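Local coordinates for protein extracellular ligand-binding receptor (Rhodopseudomonas palustris, PDB 3SG0) that probably binds aromatic acids for uptake as a periplasmic solute-binding protein of the leucine-binding protein family, and holds benzoylformate in this crystal, at residues L103-I106 with D107-A110; K83-E87 with E88-V92; G205-L208 with K209-T213; R237-K240 with G241-Q245; N320-P323 with A324-A328. All coordinates share one frame; numbering follows the deposited sequence.

Contact 1 of 5, residues L103-I106 with D107-A110; sequences LPLI and DIAA
Leu103 O is gripped twice: a water donates to it at 2.7 Å, and Ile106 N donates at 3.3 Å. The water in turn accepts from Asp107 N at 2.9 Å, and so links Leu103 to Asp107. It is inserted in one turn of helix 99-111, the helix of the beta-alpha-beta unit that runs from strand 92-94 to strand 116-118. The helix is kinked here: Pro104 has no N-H to give, and Leu105 N too lacks a bond to the turn before, which probably accounts for the opening. Regular bonding resumes with Ala109 N, which donates to Leu105 O at 2.9 Å with an angle of 167° at the hydrogen, and Ala110 N bonds to Ile106 O.

Among the side chains, Ile108 carries the contact with Pro104 O and Leu105. Its CG1 lies beside the backbone N and anti to the carbonyl carbon (chi1 -65°), which turns the branch back along the helix towards Pro104. Ile108 also packs on Ala78, Arg82 and Leu85 of helix 74-86, its CG2 branch on Leu85, while Leu105 and Ala109 rest on Leu116 of strand 116-118. Asp107 reaches outward instead, and its OD1 makes a salt bridge to Arg132. At the backward end of Ile108, CD1 sits 3.5 Å from Pro104 O and 4.4 Å from CD2 of Leu105.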
loop_
_atom_site.group_PDB
_atom_site.type_symbol
_atom_site.label_atom_id
_atom_site.label_comp_id
_atom_site.label_asym_id
_atom_site.label_seq_id
_atom_site.Cartn_x
_atom_site.Cartn_y
_atom_site.Cartn_z
ATOM N N LEU A 103 -6.946 2.703 -9.964
ATOM C CA LEU A 103 -6.678 3.549 -11.123
ATOM C C LEU A 103 -7.900 4.289 -11.683
ATOM O O LEU A 103 -7.825 5.493 -11.906
ATOM C CB LEU A 103 -5.964 2.758 -12.223
ATOM C CG LEU A 103 -4.452 2.664 -12.050
ATOM C CD1 LEU A 103 -3.872 1.571 -12.943
ATOM C CD2 LEU A 103 -3.798 4.014 -12.329
ATOM N N PRO A 104 -9.028 3.593 -11.894
ATOM C CA PRO A 104 -10.196 4.291 -12.449
ATOM C C PRO A 104 -10.780 5.323 -11.493
ATOM O O PRO A 104 -11.542 6.189 -11.932
ATOM C CB PRO A 104 -11.205 3.161 -12.693
ATOM C CG PRO A 104 -10.763 2.037 -11.794
ATOM C CD PRO A 104 -9.258 2.143 -11.766
ATOM N N LEU A 105 -10.452 5.244 -10.209
ATOM C CA LEU A 105 -11.019 6.184 -9.253
ATOM C C LEU A 105 -10.427 7.583 -9.373
ATOM O O LEU A 105 -11.040 8.556 -8.932
ATOM C CB LEU A 105 -10.853 5.677 -7.822
ATOM C CG LEU A 105 -11.370 4.260 -7.577
ATOM C CD1 LEU A 105 -11.248 3.924 -6.106
ATOM C CD2 LEU A 105 -12.812 4.109 -8.066
ATOM N N ILE A 106 -9.230 7.688 -9.940
ATOM C CA ILE A 106 -8.588 8.989 -10.095
ATOM C C ILE A 106 -9.480 9.935 -10.887
ATOM O O ILE A 106 -9.772 11.053 -10.453
ATOM C CB ILE A 106 -7.231 8.836 -10.801
ATOM C CG1 ILE A 106 -6.268 8.025 -9.926
ATOM C CG2 ILE A 106 -6.652 10.200 -11.181
ATOM C CD1 ILE A 106 -4.981 7.634 -10.630
ATOM N N ASP A 107 -9.921 9.497 -12.059
ATOM C CA ASP A 107 -10.739 10.360 -12.900
ATOM C C ASP A 107 -12.081 10.661 -12.261
ATOM O O ASP A 107 -12.619 11.762 -12.396
ATOM C CB ASP A 107 -10.941 9.739 -14.283
ATOM C CG ASP A 107 -9.685 9.801 -15.137
ATOM O OD1 ASP A 107 -8.666 10.346 -14.665
ATOM O OD2 ASP A 107 -9.725 9.313 -16.282
ATOM N N ILE A 108 -12.638 9.671 -11.581
ATOM C CA ILE A 108 -13.940 9.828 -10.951
ATOM C C ILE A 108 -13.882 10.863 -9.815
ATOM O O ILE A 108 -14.734 11.750 -9.714
ATOM C CB ILE A 108 -14.461 8.466 -10.455
ATOM C CG1 ILE A 108 -14.717 7.536 -11.649
ATOM C CG2 ILE A 108 -15.706 8.647 -9.611
ATOM C CD1 ILE A 108 -15.022 6.102 -11.258
ATOM N N ALA A 109 -12.864 10.762 -8.970
ATOM C CA ALA A 109 -12.706 11.704 -7.865
ATOM C C ALA A 109 -12.429 13.111 -8.388
ATOM O O ALA A 109 -13.005 14.086 -7.907
ATOM C CB ALA A 109 -11.595 11.248 -6.942
ATOM N N ALA A 110 -11.570 13.219 -9.397
ATOM C CA ALA A 110 -11.257 14.522 -9.958
ATOM C C ALA A 110 -12.503 15.174 -10.551
ATOM O O ALA A 110 -12.744 16.363 -10.341
ATOM C CB ALA A 110 -10.158 14.405 -11.011
HETATM O O HOH W 1 -8.875 7.243 -13.648
#

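Contact 2 of 5, residues K83-E87 with E88-V92; sequences KLLSE and EKVDV
Val90 N closes the end of helix 74-86 by donating to Leu84 O at 3.2 Å, six residues back, with 168° at the hydrogen. Lys89 N is nearer to the same oxygen, at 3.0 Å, but points badly and makes no bond with it. One residue earlier, Lys83 O takes a sound bond from Glu87 N and, at the same oxygen, a weak one from Glu88 N at 3.4 Å, five residues on.

Lys89 is the residue that leaves the helix. Its positive phi (53°) swings the chain round and brings its CA to 3.2 Å from Leu85 O as a CA-H...O contact. The turn belongs to the beta-alpha-beta layout of this lobe, where the chain drops from the helix into strand 92-94 of the sheet. Asp91 is gripped at both carboxylate oxygens on the way in: OD1 by Gly332 N and OD2 by Lys29 N. Ser86 OG turns back to bond Arg82 O.

Both methyls of Val90 flank Leu84 O, CG1 at 3.5 Å and CG2 at 3.6 Å. That follows from a chi1 of -62°, which wedges CG2 between the backbone N and the carbonyl carbon. From there CG2 also meets CD2 of Leu85 at 4.0 Å, the two side chains crossing at about a right angle.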
loop_
_atom_site.group_PDB
_atom_site.type_symbol
_atom_site.label_atom_id
_atom_site.label_comp_id
_atom_site.label_asym_id
_atom_site.label_seq_id
_atom_site.Cartn_x
_atom_site.Cartn_y
_atom_site.Cartn_z
ATOM N N LYS A 83 -21.484 5.924 -6.249
ATOM C CA LYS A 83 -22.561 5.933 -5.263
ATOM C C LYS A 83 -22.210 6.842 -4.089
ATOM O O LYS A 83 -23.019 7.668 -3.661
ATOM C CB LYS A 83 -22.843 4.517 -4.755
ATOM C CG LYS A 83 -24.017 4.430 -3.792
ATOM C CD LYS A 83 -24.005 3.126 -3.010
ATOM C CE LYS A 83 -23.994 1.919 -3.933
ATOM N NZ LYS A 83 -23.924 0.638 -3.171
ATOM N N LEU A 84 -20.998 6.689 -3.569
ATOM C CA LEU A 84 -20.551 7.488 -2.433
ATOM C C LEU A 84 -20.486 8.978 -2.777
ATOM O O LEU A 84 -20.839 9.835 -1.954
ATOM C CB LEU A 84 -19.195 6.982 -1.935
ATOM C CG LEU A 84 -19.221 5.568 -1.341
ATOM C CD1 LEU A 84 -17.811 5.002 -1.231
ATOM C CD2 LEU A 84 -19.893 5.587 0.020
ATOM N N LEU A 85 -20.046 9.290 -3.990
ATOM C CA LEU A 85 -19.891 10.679 -4.411
ATOM C C LEU A 85 -21.237 11.303 -4.776
ATOM O O LEU A 85 -21.567 12.406 -4.327
ATOM C CB LEU A 85 -18.897 10.783 -5.582
ATOM C CG LEU A 85 -17.453 10.363 -5.301
ATOM C CD1 LEU A 85 -16.680 10.115 -6.593
ATOM C CD2 LEU A 85 -16.739 11.398 -4.430
ATOM N N SER A 86 -22.031 10.597 -5.575
ATOM C CA SER A 86 -23.251 11.187 -6.118
ATOM C C SER A 86 -24.441 11.071 -5.173
ATOM O O SER A 86 -25.311 11.946 -5.161
ATOM C CB SER A 86 -23.591 10.576 -7.483
ATOM O OG SER A 86 -24.196 9.304 -7.343
ATOM N N GLU A 87 -24.490 10.002 -4.388
ATOM C CA GLU A 87 -25.609 9.773 -3.481
ATOM C C GLU A 87 -25.358 10.281 -2.060
ATOM O O GLU A 87 -26.172 11.019 -1.506
ATOM C CB GLU A 87 -26.015 8.294 -3.465
ATOM C CG GLU A 87 -26.528 7.778 -4.806
ATOM C CD GLU A 87 -26.927 6.312 -4.765
ATOM O OE1 GLU A 87 -27.130 5.775 -3.655
ATOM O OE2 GLU A 87 -27.036 5.695 -5.847
ATOM N N GLU A 88 -24.228 9.901 -1.475
ATOM C CA GLU A 88 -23.909 10.317 -0.114
ATOM C C GLU A 88 -23.192 11.667 -0.079
ATOM O O GLU A 88 -23.115 12.307 0.967
ATOM C CB GLU A 88 -23.070 9.252 0.599
ATOM C CG GLU A 88 -23.754 7.896 0.722
ATOM C CD GLU A 88 -24.994 7.932 1.604
ATOM O OE1 GLU A 88 -25.229 8.959 2.278
ATOM O OE2 GLU A 88 -25.734 6.927 1.622
ATOM N N LYS A 89 -22.674 12.100 -1.225
ATOM C CA LYS A 89 -21.953 13.371 -1.323
ATOM C C LYS A 89 -20.826 13.465 -0.297
ATOM O O LYS A 89 -20.662 14.468 0.403
ATOM C CB LYS A 89 -22.924 14.548 -1.223
ATOM C CG LYS A 89 -23.918 14.544 -2.379
ATOM C CD LYS A 89 -24.908 15.691 -2.337
ATOM C CE LYS A 89 -25.857 15.602 -3.527
ATOM N NZ LYS A 89 -26.927 16.636 -3.489
ATOM N N VAL A 90 -20.033 12.405 -0.219
ATOM C CA VAL A 90 -18.967 12.359 0.763
ATOM C C VAL A 90 -17.955 13.479 0.554
ATOM O O VAL A 90 -17.697 13.921 -0.572
ATOM C CB VAL A 90 -18.254 10.994 0.784
ATOM C CG1 VAL A 90 -19.231 9.896 1.163
ATOM C CG2 VAL A 90 -17.596 10.685 -0.556
ATOM N N ASP A 91 -17.382 13.939 1.656
ATOM C CA ASP A 91 -16.380 14.990 1.602
ATOM C C ASP A 91 -15.020 14.495 1.149
ATOM O O ASP A 91 -14.244 15.257 0.563
ATOM C CB ASP A 91 -16.268 15.654 2.968
ATOM C CG ASP A 91 -17.560 16.300 3.384
ATOM O OD1 ASP A 91 -17.988 17.241 2.688
ATOM O OD2 ASP A 91 -18.172 15.858 4.385
ATOM N N VAL A 92 -14.731 13.228 1.444
ATOM C CA VAL A 92 -13.482 12.587 1.066
ATOM C C VAL A 92 -13.792 11.152 0.668
ATOM O O VAL A 92 -14.631 10.506 1.303
ATOM C CB VAL A 92 -12.480 12.556 2.244
ATOM C CG1 VAL A 92 -11.186 11.860 1.844
ATOM C CG2 VAL A 92 -12.196 13.965 2.752
#

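Contact 3 of 5, residues G205-L208 with K209-T213; sequences GQVL and KIIAT
Helix 204-212 is a short alpha helix lying against the parallel sheet of its lobe, and along almost its whole length Gly205, Gln206, Val207 and Leu208 each give their carbonyl to the amide four residues on. Ile211 N to Val207 O is the shortest and straightest of these four bonds, 2.9 Å with 170° at the hydrogen. Ala212 N to Leu208 O, at 3.0 Å, is the most bent, with 150°.

The same oxygens cushion the side chains that follow. CG1 of Ile210 comes to 3.3 Å from Gln206 O, and the extended Lys209 chain starts out alongside Gly205 O, with CG at 3.4 Å. Val207 and Ile211 make the direct side-chain contact. CG1 of Val207 is turned away from its own nitrogen and beside the carbonyl carbon (chi1 162°), which sets it where CD1 of Ile211 can touch it at 3.8 Å. This pair forms the flank that meets Ala233 and Leu234 of helix 228-236. Gln206 and Ile210 face strands 161-167 and 189-196, where Gln206 NE2 bonds to Val195 O.

At the far end Thr213 folds back on Ile210 O from two positions. Its OG1 donates at 2.7 Å, in the carbonyl plane and on a lone pair, while its backbone N donates to the same oxygen at 3.0 Å. OG1 is further bonded to Thr191 OG1. A helix laid on parallel strands, with a neighbouring helix along its flank, is typical of the alpha/beta lobes of periplasmic binding proteins.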
loop_
_atom_site.group_PDB
_atom_site.type_symbol
_atom_site.label_atom_id
_atom_site.label_comp_id
_atom_site.label_asym_id
_atom_site.label_seq_id
_atom_site.Cartn_x
_atom_site.Cartn_y
_atom_site.Cartn_z
ATOM N N GLY A 205 4.531 -23.256 -14.946
ATOM C CA GLY A 205 5.263 -22.961 -16.167
ATOM C C GLY A 205 6.255 -21.828 -15.970
ATOM O O GLY A 205 7.411 -21.906 -16.391
ATOM N N GLN A 206 5.802 -20.767 -15.312
ATOM C CA GLN A 206 6.652 -19.608 -15.059
ATOM C C GLN A 206 7.841 -19.977 -14.192
ATOM O O GLN A 206 8.968 -19.566 -14.449
ATOM C CB GLN A 206 5.845 -18.510 -14.361
ATOM C CG GLN A 206 4.694 -17.945 -15.179
ATOM C CD GLN A 206 3.351 -18.595 -14.881
ATOM O OE1 GLN A 206 3.248 -19.814 -14.735
ATOM N NE2 GLN A 206 2.315 -17.772 -14.791
ATOM N N VAL A 207 7.578 -20.737 -13.140
ATOM C CA VAL A 207 8.622 -21.120 -12.207
ATOM C C VAL A 207 9.636 -22.066 -12.854
ATOM O O VAL A 207 10.838 -21.939 -12.634
ATOM C CB VAL A 207 8.007 -21.709 -10.920
ATOM C CG1 VAL A 207 9.028 -22.518 -10.136
ATOM C CG2 VAL A 207 7.410 -20.587 -10.074
ATOM N N LEU A 208 9.161 -23.004 -13.665
ATOM C CA LEU A 208 10.094 -23.861 -14.395
ATOM C C LEU A 208 11.013 -23.037 -15.300
ATOM O O LEU A 208 12.216 -23.296 -15.376
ATOM C CB LEU A 208 9.350 -24.934 -15.193
ATOM C CG LEU A 208 8.715 -26.037 -14.346
ATOM C CD1 LEU A 208 7.838 -26.944 -15.203
ATOM C CD2 LEU A 208 9.779 -26.845 -13.619
ATOM N N LYS A 209 10.456 -22.040 -15.981
ATOM C CA LYS A 209 11.261 -21.172 -16.838
ATOM C C LYS A 209 12.314 -20.414 -16.032
ATOM O O LYS A 209 13.474 -20.308 -16.443
ATOM C CB LYS A 209 10.380 -20.197 -17.619
ATOM C CG LYS A 209 9.606 -20.849 -18.746
ATOM C CD LYS A 209 8.749 -19.844 -19.496
ATOM C CE LYS A 209 7.974 -20.523 -20.617
ATOM N NZ LYS A 209 7.135 -19.563 -21.386
ATOM N N ILE A 210 11.911 -19.881 -14.885
ATOM C CA ILE A 210 12.848 -19.182 -14.022
ATOM C C ILE A 210 13.968 -20.109 -13.574
ATOM O O ILE A 210 15.148 -19.769 -13.675
ATOM C CB ILE A 210 12.126 -18.579 -12.806
ATOM C CG1 ILE A 210 11.225 -17.431 -13.267
ATOM C CG2 ILE A 210 13.131 -18.088 -11.774
ATOM C CD1 ILE A 210 10.233 -16.952 -12.228
ATOM N N ILE A 211 13.603 -21.283 -13.081
ATOM C CA ILE A 211 14.596 -22.234 -12.606
ATOM C C ILE A 211 15.579 -22.630 -13.710
ATOM O O ILE A 211 16.776 -22.768 -13.457
ATOM C CB ILE A 211 13.919 -23.456 -11.964
ATOM C CG1 ILE A 211 13.357 -23.057 -10.596
ATOM C CG2 ILE A 211 14.903 -24.618 -11.831
ATOM C CD1 ILE A 211 12.466 -24.095 -9.947
ATOM N N ALA A 212 15.085 -22.763 -14.937
ATOM C CA ALA A 212 15.942 -23.146 -16.061
ATOM C C ALA A 212 17.019 -22.104 -16.381
ATOM O O ALA A 212 18.044 -22.438 -16.988
ATOM C CB ALA A 212 15.100 -23.451 -17.299
ATOM N N THR A 213 16.802 -20.850 -15.978
ATOM C CA THR A 213 17.816 -19.812 -16.184
ATOM C C THR A 213 18.926 -19.862 -15.133
ATOM O O THR A 213 19.895 -19.110 -15.215
ATOM C CB THR A 213 17.226 -18.373 -16.224
ATOM O OG1 THR A 213 16.748 -17.986 -14.925
ATOM C CG2 THR A 213 16.108 -18.265 -17.247
#

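Contact 4 of 5, residues R237-K240 with G241-Q245; sequences RGFK and GAIYQ
Phe239 lays one face of its ring over the backbone of Gly241: Gly241 N stands 3.5 Å above the ring plane, over the ring centre, and Gly241 CA is 3.6 Å from CZ. This is the tight part of the turn. The ring reaches this place because CG is anti to the backbone nitrogen (chi1 -174°), carrying it forward over the chain that follows. At its edge, Ala242 O lies in plane, 3.7 Å from CE2, and CG1 of Ile243 abuts the same carbon at 4.0 Å. Replacing Phe239 with a serine would probably leave Gly241 N without its aromatic cover and Ile243 CG1 without its edge contact.

Lys240, by contrast, belongs to the solvent side. It is exposed, and its chain, bent at chi2 and again at chi4, leads away from the strand. No hydrogen bond joins the two segments, but Arg235 NH1 bonds to both Phe239 O and Gly241 O and so ties the turn from the helix side.

The turn begins where helix 228-236 ends in a Schellman motif, with Gly238 as its C-prime residue and Phe239 N bonded to Leu234 O. It then delivers the chain to strand 242-244, which runs parallel to strand 217-221 at the edge of the four-stranded sheet, with Phe239 touching Val218 and Ile243 touching Ile220 and, on helix 228-236, Leu234.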
loop_
_atom_site.group_PDB
_atom_site.type_symbol
_atom_site.label_atom_id
_atom_site.label_comp_id
_atom_site.label_asym_id
_atom_site.label_seq_id
_atom_site.Cartn_x
_atom_site.Cartn_y
_atom_site.Cartn_z
ATOM N N ARG A 237 10.215 -26.851 -6.101
ATOM C CA ARG A 237 10.901 -27.298 -7.312
ATOM C C ARG A 237 12.420 -27.180 -7.228
ATOM O O ARG A 237 13.120 -27.300 -8.237
ATOM C CB ARG A 237 10.346 -26.588 -8.550
ATOM C CG ARG A 237 8.855 -26.833 -8.729
ATOM C CD ARG A 237 8.434 -26.934 -10.181
ATOM N NE ARG A 237 7.091 -27.502 -10.291
ATOM C CZ ARG A 237 6.824 -28.724 -10.747
ATOM N NH1 ARG A 237 5.571 -29.151 -10.803
ATOM N NH2 ARG A 237 7.804 -29.514 -11.159
ATOM N N GLY A 238 12.924 -26.951 -6.018
ATOM C CA GLY A 238 14.341 -27.105 -5.747
ATOM C C GLY A 238 15.172 -25.842 -5.706
ATOM O O GLY A 238 16.382 -25.910 -5.496
ATOM N N PHE A 239 14.551 -24.686 -5.899
ATOM C CA PHE A 239 15.324 -23.459 -5.853
ATOM C C PHE A 239 15.741 -23.148 -4.422
ATOM O O PHE A 239 14.901 -23.054 -3.527
ATOM C CB PHE A 239 14.559 -22.282 -6.449
ATOM C CG PHE A 239 15.387 -21.042 -6.544
ATOM C CD1 PHE A 239 16.436 -20.976 -7.449
ATOM C CD2 PHE A 239 15.153 -19.957 -5.716
ATOM C CE1 PHE A 239 17.226 -19.857 -7.537
ATOM C CE2 PHE A 239 15.942 -18.828 -5.802
ATOM C CZ PHE A 239 16.982 -18.780 -6.715
ATOM N N LYS A 240 17.045 -22.994 -4.213
ATOM C CA LYS A 240 17.580 -22.802 -2.871
ATOM C C LYS A 240 18.124 -21.393 -2.636
ATOM O O LYS A 240 18.485 -21.046 -1.513
ATOM C CB LYS A 240 18.664 -23.844 -2.578
ATOM C CG LYS A 240 18.171 -25.281 -2.669
ATOM C CD LYS A 240 18.319 -26.004 -1.339
ATOM C CE LYS A 240 17.876 -27.458 -1.439
ATOM N NZ LYS A 240 16.428 -27.583 -1.765
ATOM N N GLY A 241 18.181 -20.584 -3.690
ATOM C CA GLY A 241 18.737 -19.246 -3.581
ATOM C C GLY A 241 17.841 -18.248 -2.866
ATOM O O GLY A 241 16.743 -18.575 -2.418
ATOM N N ALA A 242 18.320 -17.019 -2.756
ATOM C CA ALA A 242 17.565 -15.966 -2.090
ATOM C C ALA A 242 16.304 -15.612 -2.867
ATOM O O ALA A 242 16.316 -15.549 -4.099
ATOM C CB ALA A 242 18.429 -14.734 -1.918
ATOM N N ILE A 243 15.216 -15.379 -2.136
ATOM C CA ILE A 243 13.985 -14.895 -2.741
ATOM C C ILE A 243 13.618 -13.555 -2.114
ATOM O O ILE A 243 13.648 -13.385 -0.889
ATOM C CB ILE A 243 12.847 -15.917 -2.585
ATOM C CG1 ILE A 243 13.176 -17.198 -3.361
ATOM C CG2 ILE A 243 11.534 -15.324 -3.075
ATOM C CD1 ILE A 243 12.172 -18.317 -3.147
ATOM N N TYR A 244 13.311 -12.599 -2.978
ATOM C CA TYR A 244 12.937 -11.254 -2.569
ATOM C C TYR A 244 11.483 -11.014 -2.926
ATOM O O TYR A 244 11.008 -11.483 -3.964
ATOM C CB TYR A 244 13.845 -10.243 -3.264
ATOM C CG TYR A 244 15.269 -10.466 -2.853
ATOM C CD1 TYR A 244 15.721 -10.020 -1.625
ATOM C CD2 TYR A 244 16.145 -11.188 -3.652
ATOM C CE1 TYR A 244 17.016 -10.248 -1.213
ATOM C CE2 TYR A 244 17.449 -11.420 -3.249
ATOM C CZ TYR A 244 17.870 -10.954 -2.029
ATOM O OH TYR A 244 19.162 -11.186 -1.619
ATOM N N GLN A 245 10.768 -10.317 -2.047
ATOM C CA GLN A 245 9.377 -9.974 -2.292
ATOM C C GLN A 245 9.240 -8.458 -2.176
ATOM O O GLN A 245 10.233 -7.732 -2.297
ATOM C CB GLN A 245 8.450 -10.731 -1.332
ATOM C CG GLN A 245 8.414 -12.245 -1.573
ATOM C CD GLN A 245 7.108 -12.739 -2.193
ATOM O OE1 GLN A 245 6.332 -11.973 -2.763
ATOM N NE2 GLN A 245 6.858 -14.037 -2.073
#

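Contact 5 of 5, residues N320-P323 with A324-A328; sequences NAIP and AALKA
Ile322 and Leu326 meet one turn apart near the end of helix 306-328, a long helix that Pro323 kinks because its ring nitrogen has no hydrogen to give the turn before. The backbone bonds show how the helix recovers. Ala325 N donates to Ala321 O at 3.2 Å, and Leu326 N to Ile322 O at 2.9 Å. Next in the series, Lys327 N gives a weak bond to Pro323 O and also bonds Ala324 O, three residues back, at 3.1 Å; Ala328 N likewise bonds Ala325 O. Bonds of three-residue spacing thus appear at the end.

Water takes up the slack at the kink. One molecule donates to Asn320 O at 2.7 Å and accepts from Ala324 N at 2.9 Å, bridging a carbonyl and an amide that would pair directly in an unbroken helix.

The apolar contact is carried by two branches. CD1 of Leu326 touches CG2 of Ile322 at 3.6 Å, since a chi1 of -72° directs CG back along the helix, to 3.4 Å from Ile322 O. Leu326 and Ala325 also pack on Phe336 of helix 334-344, and Ala321 on its Ile344. A glycine in place of Leu326 would probably open a gap beside Phe336 and strip Ile322 CG2 of its partner.

The extended Lys327 chain passes Pro323 O, with CG 3.4 Å from it.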
loop_
_atom_site.group_PDB
_atom_site.type_symbol
_atom_site.label_atom_id
_atom_site.label_comp_id
_atom_site.label_asym_id
_atom_site.label_seq_id
_atom_site.Cartn_x
_atom_site.Cartn_y
_atom_site.Cartn_z
ATOM N N ASN A 320 -6.046 15.912 10.122
ATOM C CA ASN A 320 -5.187 17.072 10.295
ATOM C C ASN A 320 -5.638 18.244 9.453
ATOM O O ASN A 320 -5.393 19.389 9.830
ATOM C CB ASN A 320 -3.732 16.734 9.978
ATOM C CG ASN A 320 -3.083 15.892 11.059
ATOM O OD1 ASN A 320 -3.640 15.708 12.144
ATOM N ND2 ASN A 320 -1.899 15.380 10.772
ATOM N N ALA A 321 -6.296 17.976 8.330
ATOM C CA ALA A 321 -6.713 19.020 7.398
ATOM C C ALA A 321 -8.082 19.607 7.724
ATOM O O ALA A 321 -8.393 20.733 7.322
ATOM C CB ALA A 321 -6.730 18.461 5.996
ATOM N N ILE A 322 -8.915 18.854 8.426
ATOM C CA ILE A 322 -10.301 19.255 8.634
ATOM C C ILE A 322 -10.499 20.572 9.404
ATOM O O ILE A 322 -11.328 21.382 9.011
ATOM C CB ILE A 322 -11.125 18.088 9.231
ATOM C CG1 ILE A 322 -11.532 17.119 8.110
ATOM C CG2 ILE A 322 -12.359 18.604 9.968
ATOM C CD1 ILE A 322 -12.065 15.774 8.584
ATOM N N PRO A 323 -9.748 20.799 10.492
ATOM C CA PRO A 323 -10.002 22.050 11.218
ATOM C C PRO A 323 -9.799 23.289 10.338
ATOM O O PRO A 323 -10.609 24.217 10.386
ATOM C CB PRO A 323 -9.002 21.979 12.374
ATOM C CG PRO A 323 -8.899 20.495 12.649
ATOM C CD PRO A 323 -8.904 19.873 11.270
ATOM N N ALA A 324 -8.742 23.318 9.538
ATOM C CA ALA A 324 -8.554 24.442 8.629
ATOM C C ALA A 324 -9.674 24.520 7.599
ATOM O O ALA A 324 -10.169 25.607 7.284
ATOM C CB ALA A 324 -7.194 24.371 7.942
ATOM N N ALA A 325 -10.104 23.374 7.082
ATOM C CA ALA A 325 -11.163 23.365 6.088
ATOM C C ALA A 325 -12.488 23.899 6.650
ATOM O O ALA A 325 -13.258 24.548 5.942
ATOM C CB ALA A 325 -11.332 21.960 5.514
ATOM N N LEU A 326 -12.746 23.614 7.925
ATOM C CA LEU A 326 -13.959 24.082 8.588
ATOM C C LEU A 326 -13.987 25.597 8.731
ATOM O O LEU A 326 -15.050 26.174 8.929
ATOM C CB LEU A 326 -14.119 23.429 9.963
ATOM C CG LEU A 326 -14.506 21.953 9.934
ATOM C CD1 LEU A 326 -14.316 21.333 11.307
ATOM C CD2 LEU A 326 -15.937 21.758 9.432
ATOM N N LYS A 327 -12.829 26.247 8.658
ATOM C CA LYS A 327 -12.790 27.709 8.722
ATOM C C LYS A 327 -13.221 28.314 7.398
ATOM O O LYS A 327 -13.593 29.489 7.338
ATOM C CB LYS A 327 -11.392 28.203 9.065
ATOM C CG LYS A 327 -10.850 27.652 10.359
ATOM C CD LYS A 327 -9.540 28.322 10.741
ATOM C CE LYS A 327 -8.920 27.657 11.959
ATOM N NZ LYS A 327 -7.564 28.194 12.236
ATOM N N ALA A 328 -13.166 27.505 6.343
ATOM C CA ALA A 328 -13.435 27.977 4.988
ATOM C C ALA A 328 -14.867 27.740 4.529
ATOM O O ALA A 328 -15.418 28.538 3.771
ATOM C CB ALA A 328 -12.461 27.345 4.001
HETATM O O HOH W 2 -6.219 21.969 9.812
#

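Along the chain the order is contact 2, 1, 3, 4, 5, each closing before the next opens, and they divide between the two lobes. Contacts 1 and 2 lie on neighbouring helices over the six-stranded sheet, centres 13 Å apart, and meet where Ile108 CG2 touches Leu85 CD1 at 3.5 Å. Contact 5 returns to that side, its centre 19 Å from that of contact 2; helix 334-344 packs against both. Contacts 3 and 4 share the four-stranded sheet, centres 12 Å apart, joined by Arg237 lying on Leu208 and Ile211. The centre of contact 1 is 38 Å from those of contacts 3 and 4; between the lobes sits the ligand, as in other periplasmic binding proteins.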